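Local coordinates for protein hemagglutinin (Pseudomonas aeruginosa, PDB 6D7Y) that forms the toxic C-terminal tip of CdiA and probably inhibits the growth of neighbouring bacteria on contact unless an immunity protein is bound, at residues 16-21 and 45-50; 6-11 and 89-94; 59-64 and 81-86; 23-26 and 32-35. One frame throughout, in Å; residues are numbered along the deposited sequence.

Contact 2 ties the N-terminal turn to the last strand, so the other three contacts lie between its two halves along the chain. Within that span contact 1 comes first and encloses contact 4; contact 3 follows both. Contacts 1 and 4 share helix 17-28 and lie about 10 Å apart between centres. Contacts 2 and 3 meet in one antiparallel sheet, where strands 82-86 and 91-95 are neighbours, with centres about 13 Å apart. Contacts 1 and 2 are closer, about 9 Å between centres, whereas 3 and 4 are about 18 Å apart. Contacts 1 and 4 hold the N-terminal helices of this small toxin domain together, and contact 3 spans its C-terminal sheet.

Contact 1 (16-21 and 45-50); sequences TVIGHA and EQAMKH
Ile18 and Ala47 meet where helix 17-28 crosses helix 40-56, with Ala47 CB set against the turn that carries Ile18 and Gly19. The two short axes stand nearly perpendicular, at 83°, and come within 8.2 Å of each other. Small residues allow this: the CA atoms of Gly19 and Ala47 are 5.5 Å apart, and the glycine adds no side chain to the crossing. Ala47 CB touches the backbone as well as a side chain, lying 3.4 Å from Ile18 O and 3.9 Å from Ile18 CG1. Ile18 swings CG1 opposite its own backbone N (chi1 -160°) and then runs on extended, which carries CD1 past the methyl of Ala47 to the next residue of the partner helix. There it reaches the selenium of selenomethionine Met48, with CD1 and SE 4.2 Å apart. The Met48 chain, bent at both chi2 and chi3, crosses the isoleucine at about a right angle; a long unbranched side chain can bend to lie across a branched one. The same turn is tied down by its backbone: Gly19 N donates to Thr16 OG1 at 3.0 Å, the capping bond of Thr16 at the N-cap of helix 17-28. Asn44 of helix 40-56 bonds the same oxygen. The crossing is buried: Phe91 and Phe94 of strand 91-95 pack on Ile18, Leu22 from the next turn of helix 17-28 packs on Ala47, and Leu5 and Gln9 of the N-terminal segment touch Met48.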
# COMPACT_ATOMS: atom_id res chain seq x y z
N THR A 16 10.00 -3.78 -5.52
CA THR A 16 9.80 -4.18 -4.13
C THR A 16 8.35 -4.62 -3.95
O THR A 16 7.53 -4.40 -4.83
CB THR A 16 10.08 -3.03 -3.15
OG1 THR A 16 9.23 -1.91 -3.45
CG2 THR A 16 11.54 -2.59 -3.26
N VAL A 17 8.05 -5.27 -2.83
CA VAL A 17 6.66 -5.67 -2.55
C VAL A 17 5.75 -4.44 -2.66
O VAL A 17 4.72 -4.48 -3.34
CB VAL A 17 6.52 -6.33 -1.16
CG1 VAL A 17 5.06 -6.57 -0.81
CG2 VAL A 17 7.32 -7.62 -1.10
N ILE A 18 6.14 -3.33 -2.04
CA ILE A 18 5.29 -2.13 -2.08
C ILE A 18 5.27 -1.45 -3.45
O ILE A 18 4.24 -0.89 -3.84
CB ILE A 18 5.63 -1.16 -0.92
CG1 ILE A 18 4.45 -0.20 -0.67
CG2 ILE A 18 6.98 -0.46 -1.17
CD1 ILE A 18 4.57 0.60 0.60
N GLY A 19 6.37 -1.53 -4.20
CA GLY A 19 6.42 -0.95 -5.54
C GLY A 19 5.44 -1.69 -6.44
O GLY A 19 4.67 -1.08 -7.19
N HIS A 20 5.46 -3.03 -6.38
CA HIS A 20 4.52 -3.82 -7.18
C HIS A 20 3.06 -3.52 -6.77
O HIS A 20 2.14 -3.47 -7.62
CB HIS A 20 4.80 -5.32 -7.06
CG HIS A 20 6.01 -5.79 -7.82
ND1 HIS A 20 6.01 -5.92 -9.20
CD2 HIS A 20 7.23 -6.22 -7.41
CE1 HIS A 20 7.19 -6.37 -9.59
NE2 HIS A 20 7.94 -6.56 -8.52
N ALA A 21 2.84 -3.36 -5.48
CA ALA A 21 1.48 -3.06 -5.00
C ALA A 21 0.98 -1.74 -5.59
O ALA A 21 -0.17 -1.66 -6.03
CB ALA A 21 1.46 -3.01 -3.48
N GLU A 45 10.02 4.15 -4.45
CA GLU A 45 9.99 5.48 -3.86
C GLU A 45 8.62 6.14 -3.98
O GLU A 45 8.19 6.82 -3.06
CB GLU A 45 11.07 6.38 -4.47
CG GLU A 45 11.22 7.77 -3.83
CD GLU A 45 11.68 7.78 -2.37
OE1 GLU A 45 11.64 6.74 -1.67
OE2 GLU A 45 12.09 8.87 -1.90
N GLN A 46 7.95 5.96 -5.11
CA GLN A 46 6.63 6.55 -5.31
C GLN A 46 5.63 5.89 -4.37
O GLN A 46 4.67 6.53 -3.92
CB GLN A 46 6.14 6.35 -6.74
CG GLN A 46 7.05 6.98 -7.79
CD GLN A 46 6.53 6.76 -9.19
OE1 GLN A 46 5.43 7.19 -9.54
NE2 GLN A 46 7.34 6.10 -10.03
N ALA A 47 5.85 4.61 -4.11
CA ALA A 47 4.96 3.86 -3.23
C ALA A 47 5.20 4.23 -1.76
O ALA A 47 4.25 4.29 -0.97
CB ALA A 47 5.12 2.37 -3.47
N MSE A 48 6.46 4.49 -1.40
CA MSE A 48 6.80 4.88 -0.05
C MSE A 48 6.24 6.25 0.24
O MSE A 48 5.90 6.54 1.39
CB MSE A 48 8.31 4.86 0.19
CG MSE A 48 8.85 3.44 0.35
SE MSE A 48 8.08 2.45 1.89
CE MSE A 48 8.19 3.91 3.22
N LYS A 49 6.15 7.10 -0.79
CA LYS A 49 5.56 8.44 -0.63
C LYS A 49 4.09 8.29 -0.22
O LYS A 49 3.65 8.92 0.76
CB LYS A 49 5.70 9.27 -1.91
CG LYS A 49 4.99 10.61 -1.89
CD LYS A 49 5.27 11.41 -3.15
CE LYS A 49 4.23 12.50 -3.37
NZ LYS A 49 4.11 13.46 -2.24
N HIS A 50 3.35 7.47 -0.96
CA HIS A 50 1.93 7.20 -0.63
C HIS A 50 1.79 6.61 0.76
O HIS A 50 0.94 7.02 1.53
CB HIS A 50 1.31 6.21 -1.59
CG HIS A 50 0.92 6.78 -2.91
ND1 HIS A 50 -0.20 7.57 -3.07
CD2 HIS A 50 1.43 6.61 -4.15
CE1 HIS A 50 -0.34 7.88 -4.34
NE2 HIS A 50 0.64 7.31 -5.02

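Contact 2 (6-11 and 89-94); sequences DTAQAP and GTFKGF
Thr7 presses its side chain against Thr90 and Phe91 with both branches at work. Its hydroxyl OG1 accepts a hydrogen bond from Phe91 N at 3.1 Å, with an N-H...O angle of 151°, while its methyl goes to the neighbouring threonine. Thr7 CG2 and Thr90 CG2 are only 3.2 Å apart, closer than usual van der Waals contact, and the two side chains cross at about a right angle. Threonine fits here because one short side chain offers both a hydroxyl for the backbone and a methyl for packing; a chi1 of 50° puts OG1 between the backbone N and the carbonyl carbon, facing the amide of Phe91, and CG2 beside the backbone N, facing the methyl of Thr90. Thr90 turns its own hydroxyl elsewhere, to Asp88 and Asn86. The N-terminal segment is a type I beta turn from Thr7 to Ala10, resting on the start of edge strand 91-95 in the four-stranded antiparallel sheet; further along, Lys92 and Gly93 both face Arg84 in a classic beta bulge. Phe91 is the apolar partner. Its CB lies 3.7 Å from Ala8 CB, and with CG opposite the backbone N (chi1 180°) the ring is carried away from the turn into the core. There Gly93 N stands 3.5 Å above the plane of the Phe91 ring, toward its rim, and Phe91 CZ lies 4.2 Å above the centre of the Phe94 ring.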
# COMPACT_ATOMS: atom_id res chain seq x y z
N ASP A 6 10.95 -3.08 6.23
CA ASP A 6 11.75 -4.19 5.65
C ASP A 6 10.91 -5.14 4.81
O ASP A 6 11.40 -5.69 3.83
CB ASP A 6 12.46 -4.97 6.76
CG ASP A 6 13.42 -4.11 7.58
OD1 ASP A 6 13.76 -2.98 7.14
OD2 ASP A 6 13.85 -4.56 8.66
N THR A 7 9.66 -5.35 5.20
CA THR A 7 8.74 -6.19 4.42
C THR A 7 8.30 -5.45 3.16
O THR A 7 8.28 -5.99 2.06
CB THR A 7 7.50 -6.57 5.25
OG1 THR A 7 6.91 -5.39 5.87
CG2 THR A 7 7.90 -7.58 6.30
N ALA A 8 7.94 -4.19 3.34
CA ALA A 8 7.50 -3.36 2.24
C ALA A 8 8.60 -3.15 1.18
O ALA A 8 8.36 -3.30 -0.00
CB ALA A 8 7.01 -2.02 2.76
N GLN A 9 9.82 -2.84 1.64
CA GLN A 9 10.93 -2.53 0.74
C GLN A 9 11.83 -3.72 0.39
O GLN A 9 12.94 -3.53 -0.11
CB GLN A 9 11.72 -1.36 1.31
CG GLN A 9 10.88 -0.10 1.36
CD GLN A 9 11.63 1.10 1.88
OE1 GLN A 9 11.88 2.04 1.14
NE2 GLN A 9 12.02 1.07 3.15
N ALA A 10 11.34 -4.94 0.63
CA ALA A 10 12.10 -6.12 0.30
C ALA A 10 12.15 -6.22 -1.22
O ALA A 10 11.11 -6.11 -1.86
CB ALA A 10 11.44 -7.36 0.87
N PRO A 11 13.37 -6.35 -1.80
CA PRO A 11 13.55 -6.51 -3.25
C PRO A 11 12.74 -7.69 -3.76
O PRO A 11 12.84 -8.79 -3.21
CB PRO A 11 15.04 -6.78 -3.40
CG PRO A 11 15.66 -6.08 -2.24
CD PRO A 11 14.66 -6.15 -1.12
N GLY A 89 2.25 -5.99 12.06
CA GLY A 89 2.68 -4.67 11.59
C GLY A 89 3.40 -4.65 10.24
O GLY A 89 3.78 -3.59 9.76
N THR A 90 3.65 -5.83 9.66
CA THR A 90 4.31 -5.85 8.36
C THR A 90 3.34 -5.45 7.25
O THR A 90 2.13 -5.69 7.35
CB THR A 90 4.93 -7.22 8.01
OG1 THR A 90 3.93 -8.25 8.01
CG2 THR A 90 6.07 -7.57 8.97
N PHE A 91 3.89 -4.85 6.20
CA PHE A 91 3.09 -4.43 5.06
C PHE A 91 2.45 -5.61 4.34
O PHE A 91 3.12 -6.59 4.04
CB PHE A 91 3.95 -3.65 4.08
CG PHE A 91 3.21 -3.17 2.88
CD1 PHE A 91 2.43 -2.03 2.95
CD2 PHE A 91 3.26 -3.89 1.68
CE1 PHE A 91 1.74 -1.59 1.85
CE2 PHE A 91 2.56 -3.45 0.58
CZ PHE A 91 1.81 -2.29 0.67
N LYS A 92 1.15 -5.52 4.07
CA LYS A 92 0.43 -6.56 3.31
C LYS A 92 0.14 -6.02 1.91
O LYS A 92 0.43 -6.68 0.90
CB LYS A 92 -0.87 -6.98 4.01
CG LYS A 92 -1.79 -7.89 3.19
CD LYS A 92 -1.14 -9.20 2.89
CE LYS A 92 -2.14 -10.18 2.27
NZ LYS A 92 -1.45 -11.49 2.15
N GLY A 93 -0.46 -4.84 1.84
CA GLY A 93 -0.76 -4.27 0.55
C GLY A 93 -1.49 -2.95 0.64
O GLY A 93 -1.81 -2.46 1.72
N PHE A 94 -1.69 -2.35 -0.53
CA PHE A 94 -2.52 -1.16 -0.62
C PHE A 94 -3.95 -1.65 -0.81
O PHE A 94 -4.18 -2.75 -1.29
CB PHE A 94 -2.08 -0.27 -1.79
CG PHE A 94 -0.77 0.44 -1.56
CD1 PHE A 94 -0.63 1.35 -0.52
CD2 PHE A 94 0.28 0.30 -2.45
CE1 PHE A 94 0.56 2.03 -0.31
CE2 PHE A 94 1.46 0.99 -2.26
CZ PHE A 94 1.60 1.86 -1.19

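Contact 3 (59-64 and 81-86); sequences GEFRPT and RGVRLN
Just before the strand whose Val83 and Leu85 meet Phe61, Arg81 NH1 is gripped by two partners on helix 40-56, Glu53 OE1 in a salt bridge and His50 ND1 in a probable hydrogen bond. A second salt bridge, from Arg81 NH2 to Asp79, probably helps to fix the guanidinium group, and with it the start of strand 82-86. The contact itself is apolar. Phe61, just ahead of strand 62-65, has its CA 8.6 Å from that of Val83, too far for neighbouring strands, because strand 71-76 runs between them; a large flat side chain is long enough to reach across that distance. One corner of the ring does the work. Phe61 CE1 comes 3.8 Å from Leu85 CD1, 4.3 Å from Val83 CG1 and 3.9 Å from the carbonyl oxygen Val83 O. Leucine and phenylalanine cross at about a right angle. In Leu85, CG stands opposite the carbonyl carbon (chi1 -57°) and CD1 continues the chain outward from CA, lifting that methyl from the strand to the ring. The beta-branched Val83 suits an extended backbone and offers the ring a shorter, more compact wall. Two residues apart, valine and leucine lie on the same side of the sheet, whereas Arg84 between them turns away and makes a salt bridge with Glu74. The antiparallel order is 62-65, 71-76, 82-86, 91-95: Phe61 also packs on Lys75 of the intervening strand, while Val83 meets Phe94 of strand 91-95 and both Phe51 and Ile54 of helix 40-56.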
# COMPACT_ATOMS: atom_id res chain seq x y z
N GLY A 59 -7.49 9.80 10.48
CA GLY A 59 -8.22 8.57 10.33
C GLY A 59 -7.45 7.61 11.18
O GLY A 59 -6.46 7.97 11.78
N GLU A 60 -7.89 6.37 11.23
CA GLU A 60 -7.22 5.39 12.07
C GLU A 60 -7.10 4.02 11.43
O GLU A 60 -7.89 3.66 10.55
CB GLU A 60 -8.06 5.19 13.35
CG GLU A 60 -8.40 6.43 14.17
CD GLU A 60 -7.22 7.05 14.93
OE1 GLU A 60 -6.11 6.45 15.00
OE2 GLU A 60 -7.43 8.13 15.51
N PHE A 61 -6.11 3.26 11.90
CA PHE A 61 -6.02 1.88 11.55
C PHE A 61 -7.07 1.16 12.41
O PHE A 61 -7.29 1.50 13.59
CB PHE A 61 -4.65 1.26 11.84
CG PHE A 61 -3.61 1.50 10.80
CD1 PHE A 61 -3.49 0.63 9.72
CD2 PHE A 61 -2.75 2.58 10.88
CE1 PHE A 61 -2.54 0.84 8.74
CE2 PHE A 61 -1.80 2.80 9.89
CZ PHE A 61 -1.69 1.93 8.82
N ARG A 62 -7.70 0.15 11.83
CA ARG A 62 -8.67 -0.67 12.53
C ARG A 62 -8.41 -2.15 12.25
O ARG A 62 -8.24 -2.51 11.10
CB ARG A 62 -10.06 -0.33 12.06
CG ARG A 62 -10.45 1.09 12.43
CD ARG A 62 -11.90 1.36 12.15
NE ARG A 62 -12.26 2.70 12.62
CZ ARG A 62 -12.13 3.81 11.90
NH1 ARG A 62 -12.50 4.97 12.44
NH2 ARG A 62 -11.64 3.78 10.66
N PRO A 63 -8.43 -3.00 13.30
CA PRO A 63 -8.32 -4.45 13.06
C PRO A 63 -9.61 -4.83 12.33
O PRO A 63 -10.71 -4.44 12.77
CB PRO A 63 -8.27 -5.04 14.46
CG PRO A 63 -7.90 -3.92 15.35
CD PRO A 63 -8.50 -2.70 14.74
N THR A 64 -9.49 -5.53 11.21
CA THR A 64 -10.60 -5.87 10.35
C THR A 64 -10.49 -7.31 9.88
O THR A 64 -9.47 -7.68 9.26
CB THR A 64 -10.59 -4.94 9.10
OG1 THR A 64 -10.56 -3.56 9.52
CG2 THR A 64 -11.80 -5.17 8.22
N ARG A 81 -7.42 5.98 -0.99
CA ARG A 81 -6.22 5.22 -0.73
C ARG A 81 -6.27 4.60 0.66
O ARG A 81 -6.86 5.14 1.60
CB ARG A 81 -4.99 6.11 -0.80
CG ARG A 81 -4.76 6.79 -2.15
CD ARG A 81 -3.53 7.68 -2.06
NE ARG A 81 -3.72 8.77 -1.11
CZ ARG A 81 -2.76 9.55 -0.62
NH1 ARG A 81 -1.49 9.38 -0.96
NH2 ARG A 81 -3.09 10.53 0.21
N GLY A 82 -5.61 3.46 0.81
CA GLY A 82 -5.57 2.82 2.08
C GLY A 82 -4.40 1.87 2.15
O GLY A 82 -3.83 1.51 1.13
N VAL A 83 -4.07 1.46 3.38
CA VAL A 83 -2.96 0.49 3.63
C VAL A 83 -3.48 -0.63 4.52
O VAL A 83 -4.26 -0.40 5.44
CB VAL A 83 -1.77 1.18 4.32
CG1 VAL A 83 -0.76 0.16 4.83
CG2 VAL A 83 -1.09 2.13 3.34
N ARG A 84 -3.04 -1.85 4.19
CA ARG A 84 -3.37 -3.03 4.93
C ARG A 84 -2.06 -3.60 5.44
O ARG A 84 -1.11 -3.76 4.68
CB ARG A 84 -4.07 -4.05 4.04
CG ARG A 84 -4.35 -5.41 4.68
CD ARG A 84 -5.12 -6.30 3.72
NE ARG A 84 -6.54 -5.93 3.68
CZ ARG A 84 -7.39 -6.24 2.70
NH1 ARG A 84 -6.96 -6.82 1.58
NH2 ARG A 84 -8.68 -5.85 2.79
N LEU A 85 -2.04 -3.86 6.74
CA LEU A 85 -0.92 -4.45 7.42
C LEU A 85 -1.33 -5.79 8.01
O LEU A 85 -2.49 -6.01 8.38
CB LEU A 85 -0.49 -3.57 8.58
CG LEU A 85 -0.11 -2.11 8.34
CD1 LEU A 85 0.32 -1.48 9.66
CD2 LEU A 85 0.98 -1.98 7.29
N ASN A 86 -0.37 -6.70 8.09
CA ASN A 86 -0.61 -7.93 8.81
C ASN A 86 -0.67 -7.56 10.29
O ASN A 86 -0.23 -6.47 10.71
CB ASN A 86 0.55 -8.91 8.56
CG ASN A 86 0.58 -9.37 7.13
OD1 ASN A 86 -0.41 -9.94 6.64
ND2 ASN A 86 1.69 -9.17 6.46

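Contact 4 (23-26 and 32-35); sequences SKHA and IWGK
Ala26 and Trp33 bring two successive helices together, their CA atoms 5.1 Å apart. Helix 17-28 gives way at once to the short helix 30-33, which ends at Trp33; the backbone then leaves helical geometry at Gly34 with a positive phi of 84°, a conformation that glycine takes easily. The turn brings Gly34 O within 3.3 Å of Ala26 CB, and Ala26 CB also lies 3.9 Å from Trp33 CB, so close an approach being suited to a residue with one methyl. The two successive helices of the N-terminal part are thus joined by a very short link, with Trp33 of the short one set against the last turns of the long one. His25 supplies the rest. Its CB sits over the five-membered ring of Trp33, 3.9 Å from the centroid and 22° off the normal, a CH-pi contact. The imidazole then leads off past the indole in an offset edge-to-face pair, its edge toward the face of the five-membered ring, with the planes at 63°. The backbone puts CB on the indole, and chi1, with CG anti to the carbonyl carbon, turns the imidazole toward the C-terminus. There His25 ND1 and Trp33 NE1 both bond OD2 of Asp96, so one carboxylate oxygen holds the two rings. On the other face of the indole Ile32 CG2 lies 3.6 Å above the plane, and Phe94 and His50 also meet the tryptophan ring.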
# COMPACT_ATOMS: atom_id res chain seq x y z
N SER A 23 2.05 -0.35 -8.34
CA SER A 23 1.92 -0.60 -9.77
C SER A 23 0.56 -1.16 -10.17
O SER A 23 -0.06 -0.70 -11.13
CB SER A 23 3.00 -1.55 -10.27
OG SER A 23 2.80 -1.82 -11.64
N LYS A 24 0.08 -2.16 -9.44
CA LYS A 24 -1.22 -2.78 -9.74
C LYS A 24 -2.37 -1.85 -9.41
O LYS A 24 -3.33 -1.72 -10.17
CB LYS A 24 -1.36 -4.06 -8.95
CG LYS A 24 -0.31 -5.10 -9.30
CD LYS A 24 -0.25 -6.19 -8.25
CE LYS A 24 0.97 -7.07 -8.47
NZ LYS A 24 1.11 -8.08 -7.38
N HIS A 25 -2.25 -1.16 -8.27
CA HIS A 25 -3.32 -0.24 -7.84
C HIS A 25 -3.43 1.02 -8.70
O HIS A 25 -4.53 1.40 -9.11
CB HIS A 25 -3.24 0.01 -6.33
CG HIS A 25 -3.71 -1.17 -5.54
ND1 HIS A 25 -5.03 -1.34 -5.19
CD2 HIS A 25 -3.07 -2.30 -5.15
CE1 HIS A 25 -5.17 -2.50 -4.58
NE2 HIS A 25 -4.00 -3.10 -4.55
N ALA A 26 -2.31 1.65 -9.00
CA ALA A 26 -2.31 2.81 -9.91
C ALA A 26 -2.75 2.36 -11.31
O ALA A 26 -3.34 3.14 -12.06
CB ALA A 26 -0.95 3.46 -9.96
N ILE A 32 -7.17 7.48 -8.08
CA ILE A 32 -6.93 7.38 -6.65
C ILE A 32 -5.44 7.49 -6.34
O ILE A 32 -5.04 8.21 -5.40
CB ILE A 32 -7.45 6.01 -6.13
CG1 ILE A 32 -8.97 5.89 -6.38
CG2 ILE A 32 -7.14 5.80 -4.65
CD1 ILE A 32 -9.59 4.60 -5.91
N TRP A 33 -4.62 6.80 -7.12
CA TRP A 33 -3.17 6.76 -6.85
C TRP A 33 -2.30 7.67 -7.69
O TRP A 33 -1.19 7.98 -7.29
CB TRP A 33 -2.67 5.31 -7.02
CG TRP A 33 -3.44 4.36 -6.12
CD1 TRP A 33 -4.58 3.67 -6.42
CD2 TRP A 33 -3.17 4.10 -4.76
NE1 TRP A 33 -5.01 2.98 -5.33
CE2 TRP A 33 -4.16 3.24 -4.29
CE3 TRP A 33 -2.16 4.52 -3.88
CZ2 TRP A 33 -4.18 2.77 -2.98
CZ3 TRP A 33 -2.18 4.07 -2.58
CH2 TRP A 33 -3.18 3.20 -2.14
N GLY A 34 -2.81 8.11 -8.83
CA GLY A 34 -2.00 8.87 -9.79
C GLY A 34 -1.24 7.84 -10.63
O GLY A 34 -0.92 6.74 -10.14
N LYS A 35 -0.99 8.14 -11.89
CA LYS A 35 -0.27 7.21 -12.76
C LYS A 35 1.17 6.97 -12.32
O LYS A 35 1.84 7.90 -11.85
CB LYS A 35 -0.25 7.72 -14.20
CG LYS A 35 -1.56 7.56 -14.94
CD LYS A 35 -1.81 6.12 -15.37
CE LYS A 35 -3.07 5.97 -16.21
NZ LYS A 35 -3.06 6.78 -17.46